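Long-range contact in VIN1 (Oscarella pearsei, PDB 6BFI), which binds actin filaments and may play a role in cell-cell adhesion as a vinculin homolog of a sponge: residues V379-L391 / K469-A483. Sequence-based numbering, arbitrary orientation.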
loop_
_atom_site.group_PDB
_atom_site.type_symbol
_atom_site.label_atom_id
_atom_site.label_comp_id
_atom_site.label_asym_id
_atom_site.label_seq_id
_atom_site.Cartn_x
_atom_site.Cartn_y
_atom_site.Cartn_z
ATOM N N VAL A 379 -17.456 18.540 -3.149
ATOM C CA VAL A 379 -16.278 18.560 -2.286
ATOM C C VAL A 379 -15.816 19.991 -2.025
ATOM O O VAL A 379 -15.494 20.351 -0.886
ATOM C CB VAL A 379 -15.155 17.705 -2.902
ATOM C CG1 VAL A 379 -13.893 17.808 -2.068
ATOM C CG2 VAL A 379 -15.596 16.257 -3.020
ATOM N N GLY A 380 -15.784 20.828 -3.063
ATOM C CA GLY A 380 -15.258 22.174 -2.950
ATOM C C GLY A 380 -16.240 23.257 -2.562
ATOM O O GLY A 380 -15.821 24.387 -2.296
ATOM N N GLY A 381 -17.533 22.944 -2.520
ATOM C CA GLY A 381 -18.557 23.912 -2.197
ATOM C C GLY A 381 -18.390 24.590 -0.849
ATOM O O GLY A 381 -18.288 25.819 -0.760
ATOM N N PRO A 382 -18.374 23.803 0.235
ATOM C CA PRO A 382 -18.327 24.417 1.574
ATOM C C PRO A 382 -17.099 25.276 1.830
ATOM O O PRO A 382 -17.219 26.327 2.475
ATOM C CB PRO A 382 -18.377 23.201 2.509
ATOM C CG PRO A 382 -19.097 22.162 1.723
ATOM C CD PRO A 382 -18.637 22.354 0.307
ATOM N N ILE A 383 -15.919 24.869 1.353
ATOM C CA ILE A 383 -14.733 25.685 1.598
ATOM C C ILE A 383 -14.783 26.962 0.768
ATOM O O ILE A 383 -14.256 28.003 1.184
ATOM C CB ILE A 383 -13.442 24.884 1.333
ATOM C CG1 ILE A 383 -12.229 25.640 1.886
ATOM C CG2 ILE A 383 -13.254 24.622 -0.151
ATOM C CD1 ILE A 383 -10.907 24.930 1.672
ATOM N N LYS A 384 -15.419 26.914 -0.406
ATOM C CA LYS A 384 -15.623 28.133 -1.180
ATOM C C LYS A 384 -16.582 29.073 -0.464
ATOM O O LYS A 384 -16.362 30.290 -0.434
ATOM C CB LYS A 384 -16.144 27.790 -2.576
ATOM C CG LYS A 384 -16.352 28.998 -3.469
ATOM C CD LYS A 384 -15.052 29.760 -3.660
ATOM C CE LYS A 384 -15.245 30.962 -4.567
ATOM N NZ LYS A 384 -13.980 31.730 -4.735
ATOM N N ALA A 385 -17.647 28.523 0.127
ATOM C CA ALA A 385 -18.557 29.339 0.922
ATOM C C ALA A 385 -17.852 29.948 2.127
ATOM O O ALA A 385 -18.158 31.080 2.519
ATOM C CB ALA A 385 -19.755 28.499 1.369
ATOM N N LEU A 386 -16.900 29.220 2.720
ATOM C CA LEU A 386 -16.135 29.777 3.831
ATOM C C LEU A 386 -15.223 30.906 3.364
ATOM O O LEU A 386 -15.137 31.951 4.020
ATOM C CB LEU A 386 -15.322 28.681 4.516
ATOM C CG LEU A 386 -14.376 29.157 5.622
ATOM C CD1 LEU A 386 -15.152 29.731 6.799
ATOM C CD2 LEU A 386 -13.469 28.029 6.075
ATOM N N GLU A 387 -14.534 30.715 2.233
ATOM C CA GLU A 387 -13.669 31.772 1.718
ATOM C C GLU A 387 -14.472 33.021 1.368
ATOM O O GLU A 387 -14.036 34.146 1.643
ATOM C CB GLU A 387 -12.890 31.279 0.499
ATOM C CG GLU A 387 -11.822 32.257 0.020
ATOM C CD GLU A 387 -11.312 31.944 -1.375
ATOM O OE1 GLU A 387 -12.137 31.631 -2.259
ATOM O OE2 GLU A 387 -10.083 32.009 -1.586
ATOM N N ASP A 388 -15.648 32.844 0.761
ATOM C CA ASP A 388 -16.501 33.993 0.471
ATOM C C ASP A 388 -17.025 34.638 1.747
ATOM O O ASP A 388 -17.212 35.859 1.791
ATOM C CB ASP A 388 -17.663 33.578 -0.431
ATOM C CG ASP A 388 -17.202 33.110 -1.796
ATOM O OD1 ASP A 388 -16.080 33.478 -2.202
ATOM O OD2 ASP A 388 -17.962 32.377 -2.465
ATOM N N ALA A 389 -17.269 33.839 2.790
ATOM C CA ALA A 389 -17.695 34.405 4.065
ATOM C C ALA A 389 -16.592 35.251 4.685
ATOM O O ALA A 389 -16.867 36.294 5.292
ATOM C CB ALA A 389 -18.120 33.289 5.020
ATOM N N ALA A 390 -15.337 34.821 4.539
ATOM C CA ALA A 390 -14.224 35.613 5.048
ATOM C C ALA A 390 -14.038 36.900 4.255
ATOM O O ALA A 390 -13.574 37.904 4.808
ATOM C CB ALA A 390 -12.938 34.788 5.021
ATOM N N LEU A 391 -14.392 36.894 2.972
ATOM C CA LEU A 391 -14.220 38.048 2.103
ATOM C C LEU A 391 -15.385 39.029 2.173
ATOM O O LEU A 391 -15.484 39.913 1.317
ATOM C CB LEU A 391 -14.018 37.590 0.656
ATOM C CG LEU A 391 -12.694 36.893 0.347
ATOM C CD1 LEU A 391 -12.694 36.359 -1.078
ATOM C CD2 LEU A 391 -11.528 37.843 0.566
ATOM N N LYS A 469 -5.085 37.323 1.922
ATOM C CA LYS A 469 -5.974 36.799 0.889
ATOM C C LYS A 469 -5.280 35.721 0.065
ATOM O O LYS A 469 -5.833 34.634 -0.153
ATOM C CB LYS A 469 -6.445 37.946 -0.005
ATOM C CG LYS A 469 -7.454 37.565 -1.073
ATOM C CD LYS A 469 -7.806 38.784 -1.913
ATOM C CE LYS A 469 -9.068 38.573 -2.729
ATOM N NZ LYS A 469 -9.480 39.829 -3.419
ATOM N N ASP A 470 -4.059 36.006 -0.397
ATOM C CA ASP A 470 -3.326 35.043 -1.211
ATOM C C ASP A 470 -2.977 33.797 -0.408
ATOM O O ASP A 470 -2.998 32.680 -0.941
ATOM C CB ASP A 470 -2.061 35.687 -1.777
ATOM C CG ASP A 470 -2.330 37.036 -2.422
ATOM O OD1 ASP A 470 -3.512 37.349 -2.679
ATOM O OD2 ASP A 470 -1.360 37.782 -2.672
ATOM N N TYR A 471 -2.661 33.965 0.879
ATOM C CA TYR A 471 -2.367 32.801 1.706
ATOM C C TYR A 471 -3.610 31.944 1.911
ATOM O O TYR A 471 -3.537 30.710 1.843
ATOM C CB TYR A 471 -1.782 33.230 3.050
ATOM C CG TYR A 471 -1.275 32.063 3.866
ATOM C CD1 TYR A 471 -0.123 31.384 3.495
ATOM C CD2 TYR A 471 -1.953 31.634 4.999
ATOM C CE1 TYR A 471 0.343 30.312 4.231
ATOM C CE2 TYR A 471 -1.495 30.566 5.743
ATOM C CZ TYR A 471 -0.347 29.905 5.353
ATOM O OH TYR A 471 0.116 28.836 6.088
ATOM N N LEU A 472 -4.760 32.580 2.157
ATOM C CA LEU A 472 -6.008 31.831 2.273
ATOM C C LEU A 472 -6.309 31.068 0.992
ATOM O O LEU A 472 -6.746 29.911 1.038
ATOM C CB LEU A 472 -7.163 32.771 2.618
ATOM C CG LEU A 472 -8.576 32.176 2.556
ATOM C CD1 LEU A 472 -8.716 30.985 3.499
ATOM C CD2 LEU A 472 -9.630 33.230 2.860
ATOM N N ARG A 473 -6.081 31.696 -0.166
ATOM C CA ARG A 473 -6.302 30.993 -1.426
ATOM C C ARG A 473 -5.352 29.810 -1.571
ATOM O O ARG A 473 -5.751 28.735 -2.038
ATOM C CB ARG A 473 -6.148 31.959 -2.600
ATOM C CG ARG A 473 -6.251 31.300 -3.965
ATOM C CD ARG A 473 -6.382 32.342 -5.060
ATOM N NE ARG A 473 -5.488 33.475 -4.837
ATOM C CZ ARG A 473 -5.410 34.535 -5.636
ATOM N NH1 ARG A 473 -6.172 34.611 -6.718
ATOM N NH2 ARG A 473 -4.567 35.519 -5.352
ATOM N N THR A 474 -4.094 29.983 -1.161
ATOM C CA THR A 474 -3.126 28.893 -1.253
ATOM C C THR A 474 -3.543 27.710 -0.384
ATOM O O THR A 474 -3.523 26.554 -0.831
ATOM C CB THR A 474 -1.738 29.391 -0.851
ATOM O OG1 THR A 474 -1.328 30.442 -1.735
ATOM C CG2 THR A 474 -0.737 28.258 -0.925
ATOM N N VAL A 475 -3.920 27.982 0.868
ATOM C CA VAL A 475 -4.385 26.917 1.752
ATOM C C VAL A 475 -5.626 26.254 1.172
ATOM O O VAL A 475 -5.788 25.028 1.246
ATOM C CB VAL A 475 -4.643 27.469 3.167
ATOM C CG1 VAL A 475 -5.200 26.379 4.069
ATOM C CG2 VAL A 475 -3.363 28.040 3.751
ATOM N N LYS A 476 -6.513 27.051 0.568
ATOM C CA LYS A 476 -7.695 26.494 -0.077
ATOM C C LYS A 476 -7.311 25.512 -1.176
ATOM O O LYS A 476 -7.915 24.441 -1.300
ATOM C CB LYS A 476 -8.566 27.616 -0.647
ATOM C CG LYS A 476 -9.891 27.134 -1.223
ATOM C CD LYS A 476 -10.679 28.265 -1.874
ATOM C CE LYS A 476 -10.043 28.710 -3.181
ATOM N NZ LYS A 476 -10.933 29.622 -3.956
ATOM N N GLU A 477 -6.302 25.856 -1.980
ATOM C CA GLU A 477 -5.892 24.958 -3.054
ATOM C C GLU A 477 -5.183 23.719 -2.520
ATOM O O GLU A 477 -5.257 22.652 -3.141
ATOM C CB GLU A 477 -5.007 25.702 -4.051
ATOM C CG GLU A 477 -5.728 26.837 -4.760
ATOM C CD GLU A 477 -4.802 27.675 -5.618
ATOM O OE1 GLU A 477 -4.974 27.684 -6.856
ATOM O OE2 GLU A 477 -3.894 28.320 -5.051
ATOM N N LYS A 478 -4.492 23.830 -1.382
ATOM C CA LYS A 478 -3.932 22.631 -0.764
ATOM C C LYS A 478 -5.035 21.696 -0.285
ATOM O O LYS A 478 -4.968 20.477 -0.509
ATOM C CB LYS A 478 -3.008 23.008 0.394
ATOM C CG LYS A 478 -1.727 23.686 -0.048
ATOM C CD LYS A 478 -0.948 22.788 -0.991
ATOM C CE LYS A 478 0.089 23.577 -1.768
ATOM N NZ LYS A 478 0.831 22.711 -2.724
ATOM N N TRP A 479 -6.063 22.251 0.364
ATOM C CA TRP A 479 -7.180 21.424 0.804
ATOM C C TRP A 479 -7.890 20.784 -0.384
ATOM O O TRP A 479 -8.244 19.601 -0.338
ATOM C CB TRP A 479 -8.163 22.250 1.633
ATOM C CG TRP A 479 -9.261 21.421 2.250
ATOM C CD1 TRP A 479 -9.302 20.934 3.526
ATOM C CD2 TRP A 479 -10.465 20.971 1.613
ATOM N NE1 TRP A 479 -10.458 20.214 3.722
ATOM C CE2 TRP A 479 -11.188 20.222 2.563
ATOM C CE3 TRP A 479 -11.004 21.132 0.333
ATOM C CZ2 TRP A 479 -12.418 19.638 2.274
ATOM C CZ3 TRP A 479 -12.222 20.548 0.048
ATOM C CH2 TRP A 479 -12.916 19.810 1.013
ATOM N N LEU A 480 -8.102 21.551 -1.457
ATOM C CA LEU A 480 -8.766 20.999 -2.635
ATOM C C LEU A 480 -7.924 19.911 -3.288
ATOM O O LEU A 480 -8.463 18.919 -3.792
ATOM C CB LEU A 480 -9.074 22.111 -3.639
ATOM C CG LEU A 480 -10.222 23.056 -3.282
ATOM C CD1 LEU A 480 -10.400 24.128 -4.355
ATOM C CD2 LEU A 480 -11.511 22.276 -3.079
ATOM N N GLU A 481 -6.601 20.079 -3.293
ATOM C CA GLU A 481 -5.734 19.054 -3.866
ATOM C C GLU A 481 -5.813 17.760 -3.064
ATOM O O GLU A 481 -6.058 16.682 -3.625
ATOM C CB GLU A 481 -4.294 19.564 -3.936
ATOM C CG GLU A 481 -3.276 18.487 -4.278
ATOM C CD GLU A 481 -2.298 18.225 -3.147
ATOM O OE1 GLU A 481 -1.913 19.192 -2.454
ATOM O OE2 GLU A 481 -1.917 17.050 -2.950
ATOM N N ALA A 482 -5.618 17.849 -1.744
ATOM C CA ALA A 482 -5.678 16.650 -0.913
ATOM C C ALA A 482 -7.044 15.982 -1.007
ATOM O O ALA A 482 -7.137 14.754 -1.143
ATOM C CB ALA A 482 -5.353 17.001 0.538
ATOM N N ALA A 483 -8.115 16.777 -0.955
ATOM C CA ALA A 483 -9.463 16.220 -0.977
ATOM C C ALA A 483 -9.780 15.579 -2.322
ATOM O O ALA A 483 -10.461 14.548 -2.379
ATOM C CB ALA A 483 -10.480 17.311 -0.645
HETATM O O HOH W 1 -9.588 32.349 -4.260
#
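An antiparallel helix pair of the all-helical vinculin fold brings Glu387 and Ile383 of 379-391 against Lys476 and Trp479 of 469-483. The short helix segments run at 173° to each other, and their axes come within 10.9 Å at the closest.

Glu387 leans across with CG anti to its backbone N (chi1 -172°), and its chain stays extended. Glu387 CG rests on Leu472 CD2 at 3.7 Å. The Glu387 and Lys476 side chains cross. Lys476 NZ makes a salt bridge to Glu387 OE1, with a hydrogen bond of 2.9 Å, from the syn side but 34° out of the carboxylate plane. Lys384 NZ reaches Glu387 OE1 nearly along the C-O direction, at 3.1 Å, in a second salt bridge. One oxygen thus takes two ammonium groups, and a water links Glu387 OE2 to Lys476 NZ. Lys384 NZ and Lys476 NZ lie 3.8 Å apart, gathered round the one carboxylate, whose negative charge probably lets them sit this close. A glutamine in place of Glu387 would probably leave the two lysine ammonium groups close together without the carboxylate charge they share.

Further along, the contact is apolar. Ile383 CD1 touches both Lys476 CG and Trp479 CB, 3.8 Å from each, and meets the indole obliquely. Val379 O lies at the ring edge, 3.2 Å from Trp479 CH2. Val379 CG1 packs on Ala483 CB at 3.7 Å.

Helix 399-427 lies against both partners: Phe410 touches Ile383 and the Trp479 ring, and His413 hydrogen-bonds Val379 O. Helix 452-460 packs on Leu472 and Leu391, and helix 432-449 on Trp479 and Ala483.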